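Local coordinates for putative uncharacterized protein ECU08_1170 (Encephalitozoon cuniculi, PDB 3Q87) that binds a zinc ion and, as a Trm112-type protein, probably activates the partner methyltransferase that methylates the translation termination factor eRF1, at residues L9-K12 and R13-F16; K38-K42 and H43-E47; I115-T118 and V119-V122. All blocks are in the same frame, centred on the assembly; numbering follows the deposited sequence.

Contact 1: residues L9-K12 and R13-F16. With ZN (zinc ion), chain C.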
loop_
_atom_site.group_PDB
_atom_site.type_symbol
_atom_site.label_atom_id
_atom_site.label_comp_id
_atom_site.label_asym_id
_atom_site.label_seq_id
_atom_site.Cartn_x
_atom_site.Cartn_y
_atom_site.Cartn_z
ATOM N N LEU A 9 1.971 3.387 7.172
ATOM C CA LEU A 9 1.193 2.416 7.924
ATOM C C LEU A 9 0.556 3.086 9.126
ATOM O O LEU A 9 1.076 4.063 9.629
ATOM C CB LEU A 9 2.075 1.256 8.374
ATOM C CG LEU A 9 2.509 0.197 7.352
ATOM C CD1 LEU A 9 3.698 -0.584 7.869
ATOM C CD2 LEU A 9 1.362 -0.744 7.043
ATOM N N LYS A 10 -0.565 2.557 9.585
ATOM C CA LYS A 10 -1.175 3.055 10.809
ATOM C C LYS A 10 -1.843 1.918 11.569
ATOM O O LYS A 10 -2.126 0.858 11.001
ATOM C CB LYS A 10 -2.205 4.142 10.500
ATOM C CG LYS A 10 -3.491 3.628 9.836
ATOM C CD LYS A 10 -4.492 4.759 9.644
ATOM C CE LYS A 10 -5.841 4.265 9.140
ATOM N NZ LYS A 10 -6.629 3.618 10.220
ATOM N N CYS A 11 -2.087 2.139 12.855
ATOM C CA CYS A 11 -2.812 1.169 13.654
ATOM C C CYS A 11 -4.222 1.060 13.120
ATOM O O CYS A 11 -4.882 2.067 12.847
ATOM C CB CYS A 11 -2.851 1.577 15.124
ATOM S SG CYS A 11 -3.923 0.508 16.093
ATOM N N LYS A 12 -4.694 -0.162 12.962
ATOM C CA LYS A 12 -5.975 -0.355 12.303
ATOM C C LYS A 12 -7.131 -0.272 13.300
ATOM O O LYS A 12 -8.296 -0.338 12.913
ATOM C CB LYS A 12 -5.996 -1.688 11.564
ATOM C CG LYS A 12 -6.083 -2.895 12.490
ATOM C CD LYS A 12 -6.234 -4.177 11.703
ATOM C CE LYS A 12 -6.145 -5.386 12.619
ATOM N NZ LYS A 12 -6.239 -6.641 11.816
ATOM N N ARG A 13 -6.800 -0.126 14.578
ATOM C CA ARG A 13 -7.805 -0.094 15.635
ATOM C C ARG A 13 -8.031 1.336 16.153
ATOM O O ARG A 13 -9.171 1.788 16.289
ATOM C CB ARG A 13 -7.377 -0.995 16.791
ATOM C CG ARG A 13 -8.099 -0.669 18.087
ATOM C CD ARG A 13 -7.339 -1.223 19.274
ATOM N NE ARG A 13 -7.615 -2.639 19.421
ATOM C CZ ARG A 13 -6.775 -3.532 19.923
ATOM N NH1 ARG A 13 -5.567 -3.173 20.340
ATOM N NH2 ARG A 13 -7.161 -4.797 20.005
ATOM N N CYS A 14 -6.942 2.046 16.437
ATOM C CA CYS A 14 -7.042 3.449 16.828
ATOM C C CYS A 14 -7.585 4.300 15.674
ATOM O O CYS A 14 -7.175 4.150 14.528
ATOM C CB CYS A 14 -5.695 3.970 17.341
ATOM S SG CYS A 14 -5.152 3.143 18.875
ATOM N N SER A 15 -8.534 5.175 15.984
ATOM C CA SER A 15 -9.235 5.955 14.971
ATOM C C SER A 15 -8.519 7.278 14.726
ATOM O O SER A 15 -9.036 8.162 14.051
ATOM C CB SER A 15 -10.654 6.228 15.446
ATOM O OG SER A 15 -10.608 6.766 16.754
ATOM N N PHE A 16 -7.333 7.409 15.301
ATOM C CA PHE A 16 -6.504 8.594 15.124
ATOM C C PHE A 16 -5.085 8.108 14.897
ATOM O O PHE A 16 -4.765 6.973 15.244
ATOM C CB PHE A 16 -6.555 9.469 16.376
ATOM C CG PHE A 16 -6.356 8.697 17.660
ATOM C CD1 PHE A 16 -5.174 8.805 18.378
ATOM C CD2 PHE A 16 -7.347 7.852 18.136
ATOM C CE1 PHE A 16 -4.985 8.084 19.551
ATOM C CE2 PHE A 16 -7.171 7.132 19.304
ATOM C CZ PHE A 16 -5.988 7.250 20.018
HETATM ZN ZN ZN C . -3.547 1.415 18.235
HETATM O O HOH W 1 -4.428 4.707 13.535
#
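Beside the turn on which Cys11 and Cys14 share a zinc ion, the Phe16 ring turns one face to Cys14 CB, which sits 4.0 Å above the ring plane and off toward its rim. Ser15 OG lies at the edge of the same ring, in its plane. Inside the turn, Cys11 SG and Cys14 SG each bind the zinc at 2.4 Å, the two sulfurs coming from the first and last residues of the Cys-Lys-Arg-Cys sequence. The CxxC turn, with the N-H groups of Arg13 and Cys14 directed to the first sulfur, has the form of a zinc knuckle. Cys14 N donates to Cys11 SG over 3.4 Å in an almost straight line (176°). Arg13 N reaches Cys11 SG at 3.3 Å, rather more bent at 159°. Cys11 can take both because its SG stands opposite the backbone N (chi1 173°) and swings over the peptides that follow. Two donors plus the metal grip this sulfur, and they would be expected to ease the negative charge of the thiolate and hold the loop tightly curled. A water bridges the ends of the turn, donating to Cys11 O at 2.8 Å and to Phe16 O at 2.9 Å, though its protons are probably shared among several acceptors. Arg13 lays its CB against Cys11 SG, while its guanidinium leads away to a salt bridge with Glu123. Lys10 NZ bonds to Cys72 O of the methyltransferase chain. The knuckle sits in the loop before strand 20-24 and faces a second pair of ligands, Cys102 at the end of strand 98-102 and Cys105 in the connection to strand 108-112, which complete the four-cysteine site at the end of the sheet.

Contact 2: residues K38-K42 and H43-E47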
loop_
_atom_site.group_PDB
_atom_site.type_symbol
_atom_site.label_atom_id
_atom_site.label_comp_id
_atom_site.label_asym_id
_atom_site.label_seq_id
_atom_site.Cartn_x
_atom_site.Cartn_y
_atom_site.Cartn_z
ATOM N N LYS A 38 12.156 6.826 -5.375
ATOM C CA LYS A 38 12.128 6.735 -3.925
ATOM C C LYS A 38 11.465 7.968 -3.362
ATOM O O LYS A 38 12.132 8.915 -2.969
ATOM C CB LYS A 38 13.548 6.625 -3.356
ATOM C CG LYS A 38 14.175 5.243 -3.481
ATOM C CD LYS A 38 15.560 5.192 -2.835
ATOM C CE LYS A 38 16.646 5.534 -3.827
ATOM N NZ LYS A 38 16.847 4.422 -4.804
ATOM N N ILE A 39 10.143 7.959 -3.330
ATOM C CA ILE A 39 9.399 9.049 -2.742
ATOM C C ILE A 39 8.919 8.634 -1.351
ATOM O O ILE A 39 8.397 7.530 -1.176
ATOM C CB ILE A 39 8.210 9.386 -3.625
ATOM C CG1 ILE A 39 8.701 9.661 -5.048
ATOM C CG2 ILE A 39 7.450 10.576 -3.084
ATOM C CD1 ILE A 39 7.606 9.994 -5.991
ATOM N N PHE A 40 9.128 9.499 -0.359
ATOM C CA PHE A 40 8.586 9.262 0.986
ATOM C C PHE A 40 7.839 10.459 1.577
ATOM O O PHE A 40 7.909 11.573 1.058
ATOM C CB PHE A 40 9.669 8.744 1.944
ATOM C CG PHE A 40 10.710 9.771 2.326
ATOM C CD1 PHE A 40 11.683 10.180 1.414
ATOM C CD2 PHE A 40 10.747 10.292 3.616
ATOM C CE1 PHE A 40 12.658 11.114 1.771
ATOM C CE2 PHE A 40 11.726 11.227 3.985
ATOM C CZ PHE A 40 12.678 11.635 3.058
ATOM N N ASN A 41 7.098 10.211 2.653
ATOM C CA ASN A 41 6.288 11.231 3.311
ATOM C C ASN A 41 7.128 12.006 4.315
ATOM O O ASN A 41 7.116 11.730 5.526
ATOM C CB ASN A 41 5.090 10.572 3.984
ATOM C CG ASN A 41 4.348 9.660 3.036
ATOM O OD1 ASN A 41 3.590 10.123 2.186
ATOM N ND2 ASN A 41 4.593 8.358 3.150
ATOM N N LYS A 42 7.875 12.968 3.785
ATOM C CA LYS A 42 8.864 13.706 4.558
ATOM C C LYS A 42 8.327 14.237 5.887
ATOM O O LYS A 42 8.966 14.062 6.919
ATOM C CB LYS A 42 9.471 14.820 3.706
ATOM C CG LYS A 42 10.441 14.291 2.675
ATOM C CD LYS A 42 10.967 15.380 1.760
ATOM C CE LYS A 42 12.162 14.866 0.975
ATOM N NZ LYS A 42 12.889 15.946 0.261
ATOM N N HIS A 43 7.152 14.853 5.866
ATOM C CA HIS A 43 6.575 15.411 7.081
ATOM C C HIS A 43 6.438 14.387 8.217
ATOM O O HIS A 43 6.511 14.749 9.403
ATOM C CB HIS A 43 5.224 16.058 6.788
ATOM C CG HIS A 43 4.125 15.073 6.545
ATOM N ND1 HIS A 43 3.138 14.820 7.475
ATOM C CD2 HIS A 43 3.852 14.282 5.481
ATOM C CE1 HIS A 43 2.306 13.914 6.994
ATOM N NE2 HIS A 43 2.717 13.569 5.785
ATOM N N MET A 44 6.238 13.119 7.864
ATOM C CA MET A 44 6.092 12.080 8.876
ATOM C C MET A 44 7.403 11.906 9.636
ATOM O O MET A 44 7.416 11.507 10.805
ATOM C CB MET A 44 5.659 10.749 8.251
ATOM C CG MET A 44 4.232 10.736 7.690
ATOM S SD MET A 44 2.944 11.139 8.898
ATOM C CE MET A 44 2.371 9.507 9.359
ATOM N N PHE A 45 8.503 12.213 8.960
ATOM C CA PHE A 45 9.825 12.014 9.522
ATOM C C PHE A 45 10.469 13.309 10.038
ATOM O O PHE A 45 11.551 13.272 10.627
ATOM C CB PHE A 45 10.723 11.284 8.510
ATOM C CG PHE A 45 10.214 9.915 8.142
ATOM C CD1 PHE A 45 9.430 9.732 7.018
ATOM C CD2 PHE A 45 10.485 8.820 8.945
ATOM C CE1 PHE A 45 8.945 8.473 6.691
ATOM C CE2 PHE A 45 10.000 7.558 8.623
ATOM C CZ PHE A 45 9.228 7.390 7.488
ATOM N N THR A 46 9.801 14.444 9.827
ATOM C CA THR A 46 10.311 15.729 10.326
ATOM C C THR A 46 9.658 16.107 11.647
ATOM O O THR A 46 10.328 16.589 12.555
ATOM C CB THR A 46 10.132 16.924 9.323
ATOM O OG1 THR A 46 8.757 17.055 8.929
ATOM C CG2 THR A 46 11.014 16.766 8.094
ATOM N N GLU A 47 8.350 15.889 11.749
ATOM C CA GLU A 47 7.592 16.305 12.927
ATOM C C GLU A 47 8.267 15.921 14.244
ATOM O O GLU A 47 8.971 14.914 14.317
ATOM C CB GLU A 47 6.179 15.735 12.878
ATOM C CG GLU A 47 5.337 16.293 11.742
ATOM C CD GLU A 47 4.123 15.436 11.456
ATOM O OE1 GLU A 47 3.902 14.459 12.209
ATOM O OE2 GLU A 47 3.398 15.736 10.481
#
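The chain tightens at Asn41, the centre of an inverse gamma turn closed by a weak bond of 3.1 Å from Lys42 N to Phe40 O, and from there enters helix 42-59. The opening turn carries two three-residue bonds: Met44 N donates to Asn41 O over 2.9 Å, and Phe45 N to Lys42 O over 2.8 Å. Glu47 N bonds to His43 O in the four-residue spacing of an alpha helix.

Phe45 CD1 comes to the edge of the Phe40 ring, 3.7 Å from its CD2, and the two ring planes are inclined at 62°. Lys42 CG lies 3.4 Å above one face of the Phe40 ring, off toward the rim, and from there the lysine chain runs extended to Pro80 O and a salt bridge with Asp83. The same Phe45 CD1 also nears Asn41 O at 3.4 Å, so the ring leans against the turn as well as against Phe40. Both rings touch Leu90 of helix 84-91, and Phe40 also meets Phe76 of helix 70-78. Met44 CG packs 3.7 Å above the His43 plane, off toward the rim, and Met44 itself touches Asn75 of the methyltransferase chain.

His43, with CG wedged between its N and carbonyl carbon (chi1 74°), directs ND1 along the helix to Glu47 OE2 at 3.2 Å; the oxygen lies close to the ring plane, yet ND1 stands 44° out of the carboxylate plane. Glu47 N and Thr46 OG1 meet His43 O from the same face of its carbonyl.

Contact 3: residues I115-T118 and V119-V122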
loop_
_atom_site.group_PDB
_atom_site.type_symbol
_atom_site.label_atom_id
_atom_site.label_comp_id
_atom_site.label_asym_id
_atom_site.label_seq_id
_atom_site.Cartn_x
_atom_site.Cartn_y
_atom_site.Cartn_z
ATOM N N ILE A 115 7.537 -9.222 5.047
ATOM C CA ILE A 115 6.151 -8.803 4.868
ATOM C C ILE A 115 5.567 -8.280 6.180
ATOM O O ILE A 115 5.775 -8.887 7.237
ATOM C CB ILE A 115 5.294 -9.965 4.387
ATOM C CG1 ILE A 115 5.837 -10.486 3.050
ATOM C CG2 ILE A 115 3.837 -9.521 4.260
ATOM C CD1 ILE A 115 5.369 -11.909 2.706
ATOM N N VAL A 116 4.860 -7.152 6.118
ATOM C CA VAL A 116 4.158 -6.630 7.292
ATOM C C VAL A 116 2.768 -7.257 7.406
ATOM O O VAL A 116 1.944 -7.182 6.498
ATOM C CB VAL A 116 4.012 -5.107 7.267
ATOM C CG1 VAL A 116 3.301 -4.614 8.554
ATOM C CG2 VAL A 116 5.384 -4.434 7.098
ATOM N N GLU A 117 2.528 -7.881 8.540
ATOM C CA GLU A 117 1.342 -8.666 8.738
ATOM C C GLU A 117 0.346 -7.868 9.570
ATOM O O GLU A 117 0.520 -7.724 10.770
ATOM C CB GLU A 117 1.733 -9.958 9.449
ATOM C CG GLU A 117 0.561 -10.674 10.066
ATOM C CD GLU A 117 -0.334 -11.277 9.007
ATOM O OE1 GLU A 117 0.134 -12.166 8.261
ATOM O OE2 GLU A 117 -1.500 -10.852 8.913
ATOM N N THR A 118 -0.698 -7.343 8.945
ATOM C CA THR A 118 -1.637 -6.509 9.696
ATOM C C THR A 118 -2.990 -7.177 9.923
ATOM O O THR A 118 -3.919 -6.567 10.455
ATOM C CB THR A 118 -1.851 -5.137 9.016
ATOM O OG1 THR A 118 -2.709 -5.281 7.868
ATOM C CG2 THR A 118 -0.485 -4.500 8.613
ATOM N N VAL A 119 -3.109 -8.425 9.503
ATOM C CA VAL A 119 -4.375 -9.136 9.625
ATOM C C VAL A 119 -4.324 -9.997 10.871
ATOM O O VAL A 119 -5.177 -9.882 11.730
ATOM C CB VAL A 119 -4.677 -10.024 8.390
ATOM C CG1 VAL A 119 -6.022 -10.752 8.560
ATOM C CG2 VAL A 119 -4.686 -9.183 7.122
ATOM N N ASP A 120 -3.305 -10.848 10.969
ATOM C CA ASP A 120 -3.138 -11.707 12.136
ATOM C C ASP A 120 -2.255 -11.006 13.165
ATOM O O ASP A 120 -1.034 -11.158 13.179
ATOM C CB ASP A 120 -2.557 -13.066 11.742
ATOM C CG ASP A 120 -3.491 -13.854 10.824
ATOM O OD1 ASP A 120 -4.726 -13.708 10.953
ATOM O OD2 ASP A 120 -2.991 -14.624 9.973
ATOM N N THR A 121 -2.896 -10.215 14.010
ATOM C CA THR A 121 -2.189 -9.348 14.932
ATOM C C THR A 121 -1.979 -9.987 16.306
ATOM O O THR A 121 -2.547 -11.027 16.619
ATOM C CB THR A 121 -2.940 -8.036 15.106
ATOM O OG1 THR A 121 -4.303 -8.312 15.460
ATOM C CG2 THR A 121 -2.909 -7.246 13.815
ATOM N N VAL A 122 -1.153 -9.334 17.118
ATOM C CA VAL A 122 -0.900 -9.743 18.489
ATOM C C VAL A 122 -1.245 -8.570 19.406
ATOM O O VAL A 122 -1.063 -7.419 19.035
ATOM C CB VAL A 122 0.591 -10.099 18.685
ATOM C CG1 VAL A 122 0.821 -10.709 20.040
ATOM C CG2 VAL A 122 1.053 -11.053 17.604
#
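Glu117 folds back over the chain that follows it, and its OE2 takes the backbone N-H groups of both Val119 and Asp120. The bond from Asp120 N is short and straight, 2.7 Å at 175°, and comes in from above the carboxylate plane. Val119 N, 3.0 Å from the same OE2, lies nearer that plane on the anti side and makes a more bent bond (139°). A kink at chi2 (71°) brings the carboxylate round to them, so one oxygen closes the turn that ends strand 115-117. Val119 adds its CB, 3.3 Å from Glu117 OE2, beside the acceptor. Thr118 sits within the loop: its carbonyl O is approached by Thr121 CG2 at 3.6 Å and accepts a hydrogen bond from Lys12 NZ, while OG1 turns to Arg67 O and Ser73 OG of the methyltransferase chain. Glu117 OE2 and Asp120 OD2 come within 4.2 Å, two like charges that would tend to repel, but Arg67 NH1 of the methyltransferase chain forms salt bridges with both and should offset this. Glu117 O is buried with no partner in the model. The turn, its N-H groups held by the carboxylate of Glu117, follows the strand outermost within this chain; there Val116 and Glu117 pair in a parallel ladder with a methyltransferase strand, so the antiparallel sheet runs on across the heterodimer interface.

The three contacts come in series along the chain. Contacts 1 and 3 are neighbours, their centres 13 Å apart, and they touch: Lys12 NZ lies 2.7 Å from Thr118 O, a probable hydrogen bond, and Leu9 packs on Val116. This ties the zinc knuckle, in the loop before strand 20-24, to the strand 115-117 at the other edge of the four-stranded antiparallel sheet. Contact 2 stands apart in the helical part, at the start of helix 42-59, its centre 18 Å from that of contact 1 and 23 Å from that of contact 3. All three reach the methyltransferase chain, so both the sheet beside the zinc site and the helical part contribute to the interface.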